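Local coordinates for protein HhaI Restriction Endonuclease (Haemophilus parahaemolyticus, PDB 6UKF) that cleaves double-stranded DNA as a restriction endonuclease of a restriction-modification system, probably recognising the four-base sequence GCGC, at residues Gly19-Lys24 with Leu36-Asn41; Asn41-Glu46 with Lys250-Ala255; Lys127-Ser132 with Phe139-Phe144. One frame throughout, in Å; residues are numbered along the deposited sequence.

Contact 1: residues Gly19-Lys24 with Leu36-Asn41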
loop_
_atom_site.group_PDB
_atom_site.type_symbol
_atom_site.label_atom_id
_atom_site.label_comp_id
_atom_site.label_asym_id
_atom_site.label_seq_id
_atom_site.Cartn_x
_atom_site.Cartn_y
_atom_site.Cartn_z
ATOM N N GLY A 19 -16.109 -21.855 0.210
ATOM C CA GLY A 19 -17.438 -21.365 -0.072
ATOM C C GLY A 19 -17.433 -19.894 -0.447
ATOM O O GLY A 19 -16.504 -19.141 -0.146
ATOM N N ASN A 20 -18.514 -19.482 -1.106
ATOM C CA ASN A 20 -18.607 -18.153 -1.708
ATOM C C ASN A 20 -18.971 -17.128 -0.634
ATOM O O ASN A 20 -20.089 -16.614 -0.557
ATOM C CB ASN A 20 -19.605 -18.175 -2.856
ATOM C CG ASN A 20 -19.153 -19.066 -3.997
ATOM O OD1 ASN A 20 -19.839 -20.019 -4.367
ATOM N ND2 ASN A 20 -17.989 -18.761 -4.557
ATOM N N LYS A 21 -17.975 -16.827 0.204
ATOM C CA LYS A 21 -18.140 -15.925 1.337
ATOM C C LYS A 21 -17.084 -14.830 1.372
ATOM O O LYS A 21 -17.011 -14.092 2.361
ATOM C CB LYS A 21 -18.108 -16.702 2.660
ATOM C CG LYS A 21 -19.100 -17.848 2.744
ATOM C CD LYS A 21 -20.526 -17.337 2.794
ATOM C CE LYS A 21 -20.826 -16.657 4.121
ATOM N NZ LYS A 21 -22.233 -16.173 4.209
ATOM N N PHE A 22 -16.271 -14.696 0.331
ATOM C CA PHE A 22 -15.119 -13.800 0.352
ATOM C C PHE A 22 -15.293 -12.746 -0.729
ATOM O O PHE A 22 -15.194 -13.044 -1.923
ATOM C CB PHE A 22 -13.834 -14.607 0.203
ATOM C CG PHE A 22 -13.702 -15.674 1.247
ATOM C CD1 PHE A 22 -13.128 -15.389 2.474
ATOM C CD2 PHE A 22 -14.211 -16.942 1.028
ATOM C CE1 PHE A 22 -13.031 -16.360 3.451
ATOM C CE2 PHE A 22 -14.119 -17.916 2.002
ATOM C CZ PHE A 22 -13.527 -17.625 3.216
ATOM N N ALA A 23 -15.561 -11.519 -0.296
ATOM C CA ALA A 23 -15.898 -10.421 -1.187
ATOM C C ALA A 23 -14.676 -9.556 -1.462
ATOM O O ALA A 23 -13.930 -9.204 -0.541
ATOM C CB ALA A 23 -17.005 -9.563 -0.577
ATOM N N LYS A 24 -14.472 -9.229 -2.735
ATOM C CA LYS A 24 -13.496 -8.223 -3.161
ATOM C C LYS A 24 -14.234 -7.398 -4.214
ATOM O O LYS A 24 -14.156 -7.687 -5.411
ATOM C CB LYS A 24 -12.234 -8.866 -3.718
ATOM C CG LYS A 24 -11.150 -7.870 -4.127
ATOM C CD LYS A 24 -10.177 -8.477 -5.130
ATOM C CE LYS A 24 -9.907 -7.538 -6.297
ATOM N NZ LYS A 24 -8.913 -6.478 -5.992
ATOM N N LEU A 36 -13.055 -9.318 2.228
ATOM C CA LEU A 36 -13.939 -9.403 3.386
ATOM C C LEU A 36 -14.584 -10.779 3.435
ATOM O O LEU A 36 -15.206 -11.216 2.461
ATOM C CB LEU A 36 -15.028 -8.335 3.293
ATOM C CG LEU A 36 -16.085 -8.391 4.396
ATOM C CD1 LEU A 36 -15.470 -8.138 5.761
ATOM C CD2 LEU A 36 -17.181 -7.390 4.095
ATOM N N PHE A 37 -14.437 -11.454 4.570
ATOM C CA PHE A 37 -15.230 -12.641 4.853
ATOM C C PHE A 37 -16.586 -12.186 5.383
ATOM O O PHE A 37 -16.655 -11.488 6.400
ATOM C CB PHE A 37 -14.534 -13.528 5.876
ATOM C CG PHE A 37 -15.409 -14.620 6.393
ATOM C CD1 PHE A 37 -15.858 -15.617 5.545
ATOM C CD2 PHE A 37 -15.812 -14.636 7.716
ATOM C CE1 PHE A 37 -16.680 -16.622 6.012
ATOM C CE2 PHE A 37 -16.634 -15.637 8.189
ATOM C CZ PHE A 37 -17.069 -16.631 7.335
ATOM N N THR A 38 -17.657 -12.585 4.700
ATOM C CA THR A 38 -18.999 -12.039 4.915
ATOM C C THR A 38 -19.904 -12.974 5.710
ATOM O O THR A 38 -21.105 -13.062 5.434
ATOM C CB THR A 38 -19.647 -11.699 3.575
ATOM O OG1 THR A 38 -19.769 -12.891 2.792
ATOM C CG2 THR A 38 -18.821 -10.680 2.814
ATOM N N GLY A 39 -19.369 -13.674 6.704
ATOM C CA GLY A 39 -20.141 -14.571 7.534
ATOM C C GLY A 39 -20.555 -13.946 8.852
ATOM O O GLY A 39 -20.560 -12.722 9.022
ATOM N N ASN A 40 -20.914 -14.811 9.806
ATOM C CA ASN A 40 -21.379 -14.347 11.109
ATOM C C ASN A 40 -20.246 -13.834 11.982
ATOM O O ASN A 40 -20.506 -13.124 12.960
ATOM C CB ASN A 40 -22.101 -15.471 11.852
ATOM C CG ASN A 40 -23.501 -15.718 11.324
ATOM O OD1 ASN A 40 -24.102 -14.845 10.699
ATOM N ND2 ASN A 40 -24.031 -16.911 11.581
ATOM N N ASN A 41 -19.007 -14.194 11.658
ATOM C CA ASN A 41 -17.808 -13.688 12.318
ATOM C C ASN A 41 -16.995 -12.962 11.252
ATOM O O ASN A 41 -15.972 -13.474 10.780
ATOM C CB ASN A 41 -17.009 -14.841 12.920
ATOM C CG ASN A 41 -15.720 -14.382 13.574
ATOM O OD1 ASN A 41 -15.655 -13.307 14.169
ATOM N ND2 ASN A 41 -14.684 -15.200 13.462
HETATM O O HOH W 1 -22.405 -13.779 2.589
#
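Phe22 and Ala23 pair with Phe37 and Leu36 in a short antiparallel hairpin, in which strand 22-23 forms one outer edge of a mixed five-stranded sheet. Ala23 and Leu36 are the hydrogen-bonded pair: Ala23 N reaches Leu36 O at 2.8 Å, and Leu36 N returns a bond to Ala23 O. One step on, Phe22 and Phe37 form the non-hydrogen-bonded pair, and beyond them Thr38 N closes on Lys21 O with a distance of 2.9 Å. The same carbonyl also receives the CA-H of Phe37.

The two rings share a face of the sheet. Phe22 CE1 lies 3.6 Å from Phe37 CD1, with the planes inclined at 38°. Phe37 has CG anti to its backbone N (chi1 169°), which swings the ring toward the Lys21 end, where CE1 touches Lys21 CB at 3.6 Å. The chain then folds over this ring: Gly39 N sits above its centre, while Asn41 O lies at the edge in the ring plane. Ala23 CB, on the other face with Leu36, reaches CG2 of Thr38 just beyond the strand.

Further out, Leu14 of helix 3-18 and Ile45 of strand 43-47 pack against Phe22, and Asn15 OD1 accepts its backbone N-H. Lys21, its chain bent at chi2 and chi3, curls alongside Thr38 and Gly39. A water closes this exposed end, accepting from Lys21 NZ at 2.9 Å and lying 2.8 Å from Thr38 OG1.

Contact 2: residues Asn41-Glu46 with Lys250-Ala255. With EDO (1,2-ethanediol), chain J; EDO (1,2-ethanediol), chain O; EDO (1,2-ethanediol), chain I; nucleotides of chain B.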
loop_
_atom_site.group_PDB
_atom_site.type_symbol
_atom_site.label_atom_id
_atom_site.label_comp_id
_atom_site.label_asym_id
_atom_site.label_seq_id
_atom_site.Cartn_x
_atom_site.Cartn_y
_atom_site.Cartn_z
ATOM N N ASN A 41 -19.007 -14.194 11.658
ATOM C CA ASN A 41 -17.808 -13.688 12.318
ATOM C C ASN A 41 -16.995 -12.962 11.252
ATOM O O ASN A 41 -15.972 -13.474 10.780
ATOM C CB ASN A 41 -17.009 -14.841 12.920
ATOM C CG ASN A 41 -15.720 -14.382 13.574
ATOM O OD1 ASN A 41 -15.655 -13.307 14.169
ATOM N ND2 ASN A 41 -14.684 -15.200 13.462
ATOM N N PRO A 42 -17.433 -11.777 10.836
ATOM C CA PRO A 42 -16.791 -11.120 9.696
ATOM C C PRO A 42 -15.419 -10.586 10.057
ATOM O O PRO A 42 -15.157 -10.180 11.191
ATOM C CB PRO A 42 -17.750 -9.972 9.367
ATOM C CG PRO A 42 -18.387 -9.655 10.672
ATOM C CD PRO A 42 -18.550 -10.978 11.371
ATOM N N PHE A 43 -14.537 -10.583 9.066
ATOM C CA PHE A 43 -13.216 -10.000 9.234
ATOM C C PHE A 43 -12.608 -9.815 7.857
ATOM O O PHE A 43 -13.040 -10.429 6.877
ATOM C CB PHE A 43 -12.299 -10.871 10.101
ATOM C CG PHE A 43 -12.158 -12.285 9.611
ATOM C CD1 PHE A 43 -12.973 -13.283 10.114
ATOM C CD2 PHE A 43 -11.216 -12.619 8.650
ATOM C CE1 PHE A 43 -12.859 -14.584 9.670
ATOM C CE2 PHE A 43 -11.098 -13.921 8.201
ATOM C CZ PHE A 43 -11.919 -14.907 8.715
ATOM N N TYR A 44 -11.599 -8.956 7.796
ATOM C CA TYR A 44 -10.862 -8.741 6.566
ATOM C C TYR A 44 -9.645 -9.655 6.512
ATOM O O TYR A 44 -9.082 -10.049 7.540
ATOM C CB TYR A 44 -10.437 -7.279 6.426
ATOM C CG TYR A 44 -11.595 -6.340 6.169
ATOM C CD1 TYR A 44 -12.036 -6.082 4.877
ATOM C CD2 TYR A 44 -12.253 -5.717 7.220
ATOM C CE1 TYR A 44 -13.096 -5.226 4.642
ATOM C CE2 TYR A 44 -13.311 -4.861 6.995
ATOM C CZ TYR A 44 -13.730 -4.619 5.704
ATOM O OH TYR A 44 -14.784 -3.766 5.474
ATOM N N ILE A 45 -9.263 -10.004 5.287
ATOM C CA ILE A 45 -8.100 -10.830 4.996
ATOM C C ILE A 45 -7.195 -10.012 4.089
ATOM O O ILE A 45 -7.652 -9.474 3.074
ATOM C CB ILE A 45 -8.508 -12.143 4.301
ATOM C CG1 ILE A 45 -9.462 -12.948 5.189
ATOM C CG2 ILE A 45 -7.275 -12.978 3.946
ATOM C CD1 ILE A 45 -10.238 -14.008 4.438
ATOM N N GLU A 46 -5.928 -9.902 4.457
ATOM C CA GLU A 46 -4.950 -9.160 3.675
ATOM C C GLU A 46 -4.179 -10.136 2.798
ATOM O O GLU A 46 -3.544 -11.065 3.305
ATOM C CB GLU A 46 -3.986 -8.397 4.581
ATOM C CG GLU A 46 -4.244 -6.901 4.624
ATOM C CD GLU A 46 -4.172 -6.264 3.248
ATOM O OE1 GLU A 46 -3.221 -6.571 2.500
ATOM O OE2 GLU A 46 -5.077 -5.474 2.903
ATOM N N LYS A 250 -6.118 -24.382 10.724
ATOM C CA LYS A 250 -7.262 -24.738 11.555
ATOM C C LYS A 250 -7.854 -23.514 12.238
ATOM O O LYS A 250 -9.075 -23.415 12.388
ATOM C CB LYS A 250 -6.860 -25.808 12.563
ATOM C CG LYS A 250 -6.731 -27.155 11.899
ATOM C CD LYS A 250 -6.446 -28.266 12.876
ATOM C CE LYS A 250 -6.766 -29.608 12.249
ATOM N NZ LYS A 250 -6.498 -30.714 13.199
ATOM N N ALA A 251 -7.012 -22.559 12.639
ATOM C CA ALA A 251 -7.533 -21.324 13.215
ATOM C C ALA A 251 -8.415 -20.590 12.215
ATOM O O ALA A 251 -9.466 -20.051 12.580
ATOM C CB ALA A 251 -6.382 -20.424 13.663
ATOM N N PHE A 252 -7.999 -20.548 10.949
ATOM C CA PHE A 252 -8.820 -19.915 9.923
ATOM C C PHE A 252 -10.131 -20.663 9.737
ATOM O O PHE A 252 -11.201 -20.050 9.640
ATOM C CB PHE A 252 -8.053 -19.873 8.603
ATOM C CG PHE A 252 -8.815 -19.229 7.483
ATOM C CD1 PHE A 252 -9.058 -17.865 7.494
ATOM C CD2 PHE A 252 -9.290 -19.979 6.421
ATOM C CE1 PHE A 252 -9.755 -17.262 6.468
ATOM C CE2 PHE A 252 -9.995 -19.380 5.391
ATOM C CZ PHE A 252 -10.223 -18.021 5.415
ATOM N N GLU A 253 -10.062 -21.990 9.679
ATOM C CA GLU A 253 -11.265 -22.792 9.509
ATOM C C GLU A 253 -12.210 -22.637 10.687
ATOM O O GLU A 253 -13.432 -22.709 10.511
ATOM C CB GLU A 253 -10.866 -24.245 9.268
ATOM C CG GLU A 253 -10.232 -24.405 7.896
ATOM C CD GLU A 253 -9.688 -25.784 7.623
ATOM O OE1 GLU A 253 -9.808 -26.668 8.497
ATOM O OE2 GLU A 253 -9.135 -25.978 6.520
ATOM N N ALA A 254 -11.677 -22.403 11.885
ATOM C CA ALA A 254 -12.539 -22.096 13.019
ATOM C C ALA A 254 -13.180 -20.725 12.852
ATOM O O ALA A 254 -14.392 -20.569 13.036
ATOM C CB ALA A 254 -11.738 -22.157 14.319
ATOM N N ALA A 255 -12.379 -19.723 12.479
ATOM C CA ALA A 255 -12.884 -18.356 12.392
ATOM C C ALA A 255 -14.058 -18.249 11.426
ATOM O O ALA A 255 -15.040 -17.551 11.708
ATOM C CB ALA A 255 -11.758 -17.415 11.964
HETATM C C1 EDO J . -8.234 -29.645 7.889
HETATM O O1 EDO J . -7.717 -28.745 8.878
HETATM C C2 EDO J . -8.818 -28.846 6.731
HETATM O O2 EDO J . -9.236 -29.740 5.695
HETATM C C1 EDO O . -4.918 -3.027 4.678
HETATM O O1 EDO O . -5.483 -2.682 3.409
HETATM C C2 EDO O . -5.664 -2.325 5.803
HETATM O O2 EDO O . -5.613 -0.911 5.592
HETATM C C1 EDO I . -15.435 -6.539 10.544
HETATM O O1 EDO I . -14.676 -7.162 11.588
HETATM C C2 EDO I . -16.190 -5.333 11.094
HETATM O O2 EDO I . -15.264 -4.315 11.494
ATOM P P DC B 9 -2.467 -3.224 0.489
ATOM O OP1 DC B 9 -3.350 -4.405 0.484
ATOM O OP2 DC B 9 -1.570 -2.961 1.635
ATOM O "O5'" DC B 9 -1.555 -3.257 -0.815
ATOM C "C5'" DC B 9 -2.103 -3.725 -2.023
ATOM C "C4'" DC B 9 -1.181 -3.454 -3.177
ATOM O "O4'" DC B 9 -0.995 -2.022 -3.360
ATOM C "C3'" DC B 9 0.239 -3.977 -3.022
ATOM O "O3'" DC B 9 0.323 -5.367 -3.209
ATOM C "C2'" DC B 9 0.950 -3.166 -4.112
ATOM C "C1'" DC B 9 0.265 -1.793 -3.968
ATOM N N1 DC B 9 1.065 -0.855 -3.138
ATOM C C2 DC B 9 2.014 -0.055 -3.764
ATOM O O2 DC B 9 2.136 -0.125 -4.993
ATOM N N3 DC B 9 2.766 0.784 -3.013
ATOM C C4 DC B 9 2.604 0.826 -1.691
ATOM N N4 DC B 9 3.373 1.672 -0.995
ATOM C C5 DC B 9 1.645 -0.000 -1.027
ATOM C C6 DC B 9 0.909 -0.825 -1.782
#
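Strand 43-47 lies in a mixed sheet consistent with the core of a PD-(D/E)XK nuclease, and here its residues Phe43 and Ile45 pack on Phe252 and Ala255 of the C-terminal helix 242-255. The short axes run roughly antiparallel, 12.1 Å apart at closest approach, and side chains fill that gap. Phe252 CE1 comes to the edge of the Phe43 ring, near its plane, 3.9 Å from Phe43 CZ. The same CE1 meets Ile45 CD1, which in turn lies at the edge of the Phe252 ring. Ala255 CB rests 3.8 Å from Phe43 CE1. Phe43 holds CG between its backbone N and carbonyl carbon (chi1 55°), aiming the ring at the helix.

At the end of the contact Asn41 ND2 donates to Ala255 O at 3.0 Å, with a nearly straight N-H and the acceptor in the amide plane. Phe128 and Leu14 add further apolar cover. In one of two modelled conformers the Glu46 carboxylate comes near the phosphate of DC9 of chain B; Asp34, Glu46 and Lys48 match that family's D...E-X-K pattern. Chemically, then, the helix side is an apolar interface closed at one end by a single amide-to-carbonyl hydrogen bond, while the Glu46 carboxylate lies on the DNA side of the strand.

Contact 3: residues Lys127-Ser132 with Phe139-Phe144; sequences KFFITS and FPIEHF
The ring of Phe129 takes the edge of Phe144 on one face: Phe144 CE1 stands 3.7 Å above its plane, towards the rim, in an edge-to-face pair with planes at 79°. Phe139 in turn carries Phe129 CB over a face as a CH-pi contact, 3.4 Å from Phe139 CZ, while Thr131 CG2 and Phe144 CD1 lie at its edge. Tyr147 also stacks on Phe139, and Tyr121 pairs edge-to-face with Phe129. The Phe129 and Phe139 planes are near parallel but slid apart, with scarcely any overlap. Ile141 CD1 touches Phe129 CE1 at 3.7 Å. A chi1 of 64° tucks the Phe139 ring over its own backbone, bringing its face against Phe129 CB.

On the other face of the sheet Phe128 CD2 lies 3.4 Å from Pro140 N, and Phe128 CE2 packs on Pro140 CB.

Behind the side chains is an antiparallel hairpin. Phe129 and Phe139 exchange both backbone bonds, Phe129 N to Phe139 O being 2.9 Å. As the chain turns into the 3-10 segment 141-142, Ile141 N bonds to Lys127 O from above the carbonyl plane. A water donates to that same oxygen and to Glu142 OE2.

Strand 136-140 is outermost in the sheet of this chain, beside 126-132, which pairs with 43-47. Ile117 of helix 110-123 backs Phe144, whereas Phe252 and Ala255 of helix 242-255 lie against Phe128.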
loop_
_atom_site.group_PDB
_atom_site.type_symbol
_atom_site.label_atom_id
_atom_site.label_comp_id
_atom_site.label_asym_id
_atom_site.label_seq_id
_atom_site.Cartn_x
_atom_site.Cartn_y
_atom_site.Cartn_z
ATOM N N LYS A 127 -7.890 -9.928 10.385
ATOM C CA LYS A 127 -7.594 -11.022 11.297
ATOM C C LYS A 127 -6.675 -12.071 10.690
ATOM O O LYS A 127 -6.037 -12.818 11.440
ATOM C CB LYS A 127 -8.891 -11.717 11.735
ATOM C CG LYS A 127 -9.751 -10.948 12.733
ATOM C CD LYS A 127 -10.917 -11.814 13.191
ATOM C CE LYS A 127 -12.019 -11.008 13.866
ATOM N NZ LYS A 127 -11.679 -10.629 15.268
ATOM N N PHE A 128 -6.604 -12.149 9.363
ATOM C CA PHE A 128 -5.799 -13.151 8.686
ATOM C C PHE A 128 -5.121 -12.526 7.480
ATOM O O PHE A 128 -5.602 -11.542 6.913
ATOM C CB PHE A 128 -6.651 -14.338 8.213
ATOM C CG PHE A 128 -7.125 -15.215 9.331
ATOM C CD1 PHE A 128 -8.262 -14.890 10.050
ATOM C CD2 PHE A 128 -6.423 -16.358 9.675
ATOM C CE1 PHE A 128 -8.692 -15.690 11.091
ATOM C CE2 PHE A 128 -6.850 -17.161 10.716
ATOM C CZ PHE A 128 -7.985 -16.826 11.424
ATOM N N PHE A 129 -3.988 -13.110 7.114
ATOM C CA PHE A 129 -3.293 -12.824 5.872
ATOM C C PHE A 129 -3.320 -14.075 5.004
ATOM O O PHE A 129 -3.360 -15.201 5.509
ATOM C CB PHE A 129 -1.831 -12.443 6.139
ATOM C CG PHE A 129 -1.625 -10.992 6.497
ATOM C CD1 PHE A 129 -2.188 -10.451 7.642
ATOM C CD2 PHE A 129 -0.845 -10.174 5.694
ATOM C CE1 PHE A 129 -1.990 -9.119 7.966
ATOM C CE2 PHE A 129 -0.643 -8.846 6.018
ATOM C CZ PHE A 129 -1.216 -8.319 7.154
ATOM N N ILE A 130 -3.297 -13.867 3.692
ATOM C CA ILE A 130 -3.124 -14.947 2.730
ATOM C C ILE A 130 -1.971 -14.581 1.807
ATOM O O ILE A 130 -1.862 -13.434 1.356
ATOM C CB ILE A 130 -4.414 -15.256 1.943
ATOM C CG1 ILE A 130 -4.192 -16.442 0.997
ATOM C CG2 ILE A 130 -4.908 -14.029 1.186
ATOM C CD1 ILE A 130 -5.471 -17.018 0.432
ATOM N N THR A 131 -1.094 -15.544 1.560
ATOM C CA THR A 131 0.015 -15.374 0.638
ATOM C C THR A 131 0.217 -16.708 -0.070
ATOM O O THR A 131 -0.586 -17.635 0.073
ATOM C CB THR A 131 1.255 -14.845 1.375
ATOM O OG1 THR A 131 2.286 -14.543 0.427
ATOM C CG2 THR A 131 1.782 -15.859 2.380
ATOM N N SER A 132 1.288 -16.807 -0.849
ATOM C CA SER A 132 1.566 -18.042 -1.564
ATOM C C SER A 132 3.054 -18.134 -1.855
ATOM O O SER A 132 3.680 -17.146 -2.245
ATOM C CB SER A 132 0.779 -18.115 -2.877
ATOM O OG SER A 132 1.259 -19.168 -3.697
ATOM N N PHE A 139 -2.870 -17.377 7.520
ATOM C CA PHE A 139 -2.451 -17.363 8.912
ATOM C C PHE A 139 -3.052 -16.181 9.651
ATOM O O PHE A 139 -3.308 -15.131 9.048
ATOM C CB PHE A 139 -0.920 -17.356 9.047
ATOM C CG PHE A 139 -0.257 -16.133 8.486
ATOM C CD1 PHE A 139 -0.103 -14.996 9.261
ATOM C CD2 PHE A 139 0.233 -16.126 7.193
ATOM C CE1 PHE A 139 0.515 -13.871 8.750
ATOM C CE2 PHE A 139 0.855 -15.007 6.678
ATOM C CZ PHE A 139 0.998 -13.878 7.459
ATOM N N PRO A 140 -3.274 -16.318 10.954
ATOM C CA PRO A 140 -3.820 -15.213 11.743
ATOM C C PRO A 140 -2.755 -14.177 12.062
ATOM O O PRO A 140 -1.571 -14.488 12.204
ATOM C CB PRO A 140 -4.289 -15.913 13.023
ATOM C CG PRO A 140 -3.348 -17.053 13.175
ATOM C CD PRO A 140 -3.032 -17.516 11.781
ATOM N N ILE A 141 -3.207 -12.926 12.194
ATOM C CA ILE A 141 -2.299 -11.800 12.416
ATOM C C ILE A 141 -1.399 -12.023 13.625
ATOM O O ILE A 141 -0.239 -11.596 13.629
ATOM C CB ILE A 141 -3.111 -10.484 12.500
ATOM C CG1 ILE A 141 -2.205 -9.263 12.696
ATOM C CG2 ILE A 141 -4.149 -10.540 13.620
ATOM C CD1 ILE A 141 -1.172 -9.068 11.617
ATOM N N GLU A 142 -1.898 -12.707 14.658
ATOM C CA GLU A 142 -1.098 -12.897 15.863
ATOM C C GLU A 142 0.155 -13.734 15.628
ATOM O O GLU A 142 1.044 -13.727 16.488
ATOM C CB GLU A 142 -1.940 -13.519 16.981
ATOM C CG GLU A 142 -2.578 -14.846 16.627
ATOM C CD GLU A 142 -4.015 -14.709 16.156
ATOM O OE1 GLU A 142 -4.781 -15.679 16.327
ATOM O OE2 GLU A 142 -4.389 -13.652 15.599
ATOM N N HIS A 143 0.262 -14.444 14.502
ATOM C CA HIS A 143 1.424 -15.277 14.212
ATOM C C HIS A 143 2.265 -14.742 13.058
ATOM O O HIS A 143 3.062 -15.486 12.479
ATOM C CB HIS A 143 1.000 -16.718 13.951
ATOM C CG HIS A 143 0.532 -17.426 15.180
ATOM N ND1 HIS A 143 0.163 -18.750 15.178
ATOM C CD2 HIS A 143 0.383 -16.996 16.455
ATOM C CE1 HIS A 143 -0.207 -19.106 16.393
ATOM N NE2 HIS A 143 -0.082 -18.060 17.188
ATOM N N PHE A 144 2.133 -13.449 12.758
ATOM C CA PHE A 144 2.779 -12.847 11.595
ATOM C C PHE A 144 4.266 -13.170 11.512
ATOM O O PHE A 144 4.784 -13.449 10.424
ATOM C CB PHE A 144 2.573 -11.331 11.663
ATOM C CG PHE A 144 2.883 -10.615 10.388
ATOM C CD1 PHE A 144 1.900 -10.425 9.437
ATOM C CD2 PHE A 144 4.150 -10.119 10.144
ATOM C CE1 PHE A 144 2.173 -9.761 8.261
ATOM C CE2 PHE A 144 4.428 -9.457 8.968
ATOM C CZ PHE A 144 3.438 -9.279 8.027
HETATM O O HOH W 2 -6.767 -13.477 14.098
#

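From the N terminus, helix 3-18 leads into contact 1, whose hairpin closes a short loop and sets one border of the mixed sheet. Asn41 ends contact 1 and begins contact 2, so the chain passes directly into strand 43-47; Phe37 N and Phe43 O probably bond the neighbouring strands. Contact 2 closes a loop of some two hundred residues, bringing the last helix back to that strand. Contact 3 is nested inside this loop and forms the opposite border of the sheet, joined to contact 2 through Glu46 with Phe128 and Ile130. Together they span the sheet from edge to edge and bring the C-terminal helix onto it.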